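Local structure of NAD(+) phosphorylase MbcT (Mycobacterium tuberculosis, 6FKG) at residues B[33-38]-B[90-95]. The protein degrades NAD(+) by phosphorolysis as the toxin of a type II toxin-antitoxin pair, killing the cell unless its antitoxin MbcA blocks the active site. Numbering follows the deposited sequence. Where two conformers were deposited one is given.
Sequences RDALSG and RLHTID
The methyl group of A35 sits over one face of the H92 imidazole, a CH-pi contact with A35 CB 3.7 Å from the centroid of the H92 ring and only 13° off the ring normal. Two residues along the strand, I94 reaches the same loop with the end of its side chain: CD1 lies 3.9 Å from L36 CD2 and 3.8 Å from the carbonyl O of A35. With CG1 anti to its own carbonyl carbon (chi1 -62°) and the chain then extended, I94 carries CD1 to the A35-L36 peptide. The loop that presents A35 is a type I turn from D34 to S37, closed by S37 N to D34 O. An Asx turn reinforces it, L36 N giving D34 OD2 a 2.7 Å bond from above the carboxylate plane. Both imidazole nitrogens are engaged by flanking strands, ND1 with S172 OG and NE2 with T29 OG1, which should fix the ring's rotation. R27 holds the carbonyls of A35 and S37, while R33 turns away to salt-bridge E67 and D107 of the MbcA chain. Packing on H92 and I94, with R27 gripping its carbonyls, thus seats on the mixed sheet of the RES domain a loop whose R33 and S37 bind the antitoxin chain.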
# COMPACT_ATOMS: atom_id res chain seq x y z
N ARG B 33 11.22 41.00 1.56
CA ARG B 33 10.99 40.24 2.78
C ARG B 33 11.21 41.07 4.03
O ARG B 33 12.02 42.00 4.04
CB ARG B 33 11.92 39.02 2.82
CG ARG B 33 11.79 38.11 1.59
CD ARG B 33 10.34 37.68 1.41
NE ARG B 33 10.19 36.71 0.33
CZ ARG B 33 9.98 35.41 0.51
NH1 ARG B 33 9.84 34.90 1.74
NH2 ARG B 33 9.86 34.63 -0.55
N ASP B 34 10.48 40.73 5.09
CA ASP B 34 10.67 41.37 6.39
C ASP B 34 12.01 40.98 7.01
O ASP B 34 12.38 39.80 7.06
CB ASP B 34 9.54 41.01 7.35
CG ASP B 34 9.66 41.75 8.66
OD1 ASP B 34 9.18 42.90 8.74
OD2 ASP B 34 10.25 41.20 9.61
N ALA B 35 12.72 41.98 7.52
CA ALA B 35 14.04 41.74 8.12
C ALA B 35 14.02 40.75 9.28
O ALA B 35 15.04 40.15 9.60
CB ALA B 35 14.64 43.07 8.58
N LEU B 36 12.88 40.59 9.94
CA LEU B 36 12.86 39.75 11.14
C LEU B 36 12.06 38.44 10.95
O LEU B 36 11.94 37.66 11.88
CB LEU B 36 12.29 40.54 12.33
CG LEU B 36 13.03 41.85 12.64
CD1 LEU B 36 12.36 42.63 13.76
CD2 LEU B 36 14.48 41.57 12.98
N SER B 37 11.52 38.22 9.75
CA SER B 37 10.76 36.99 9.48
C SER B 37 11.65 35.75 9.50
O SER B 37 12.77 35.78 9.00
CB SER B 37 10.05 37.06 8.12
OG SER B 37 9.67 35.75 7.69
N GLY B 38 11.14 34.66 10.07
CA GLY B 38 11.91 33.42 10.11
C GLY B 38 11.18 32.24 9.48
O GLY B 38 11.52 31.09 9.71
N ARG B 90 18.44 42.82 0.04
CA ARG B 90 18.78 43.89 0.95
C ARG B 90 19.59 43.37 2.13
O ARG B 90 19.46 42.20 2.52
CB ARG B 90 17.52 44.62 1.43
CG ARG B 90 16.88 45.48 0.34
CD ARG B 90 15.76 46.36 0.88
NE ARG B 90 15.28 47.30 -0.13
CZ ARG B 90 14.11 47.92 -0.06
NH1 ARG B 90 13.75 48.77 -1.01
NH2 ARG B 90 13.30 47.69 0.96
N LEU B 91 20.43 44.24 2.68
CA LEU B 91 21.27 43.92 3.81
C LEU B 91 20.75 44.66 5.03
O LEU B 91 20.70 45.89 5.05
CB LEU B 91 22.74 44.31 3.53
CG LEU B 91 23.69 44.11 4.71
CD1 LEU B 91 23.80 42.64 5.12
CD2 LEU B 91 25.05 44.67 4.35
N HIS B 92 20.38 43.89 6.04
CA HIS B 92 19.80 44.42 7.27
C HIS B 92 20.79 44.42 8.41
O HIS B 92 21.40 43.41 8.71
CB HIS B 92 18.59 43.59 7.68
CG HIS B 92 17.64 43.37 6.56
ND1 HIS B 92 16.87 44.38 6.03
CD2 HIS B 92 17.33 42.25 5.86
CE1 HIS B 92 16.12 43.89 5.05
NE2 HIS B 92 16.38 42.60 4.93
N THR B 93 20.92 45.57 9.04
CA THR B 93 21.73 45.72 10.23
C THR B 93 20.79 45.60 11.42
O THR B 93 19.87 46.40 11.56
CB THR B 93 22.43 47.07 10.26
OG1 THR B 93 23.23 47.21 9.08
CG2 THR B 93 23.31 47.20 11.49
N ILE B 94 21.02 44.60 12.26
CA ILE B 94 20.11 44.28 13.36
C ILE B 94 20.89 44.19 14.66
O ILE B 94 21.75 43.32 14.81
CB ILE B 94 19.36 42.96 13.10
CG1 ILE B 94 18.50 43.09 11.83
CG2 ILE B 94 18.50 42.58 14.32
CD1 ILE B 94 18.01 41.76 11.25
N ASP B 95 20.59 45.10 15.58
CA ASP B 95 21.20 45.08 16.90
C ASP B 95 20.56 43.99 17.77
O ASP B 95 19.33 43.93 17.91
CB ASP B 95 21.06 46.44 17.59
CG ASP B 95 22.06 47.46 17.07
OD1 ASP B 95 23.06 47.07 16.44
OD2 ASP B 95 21.85 48.67 17.32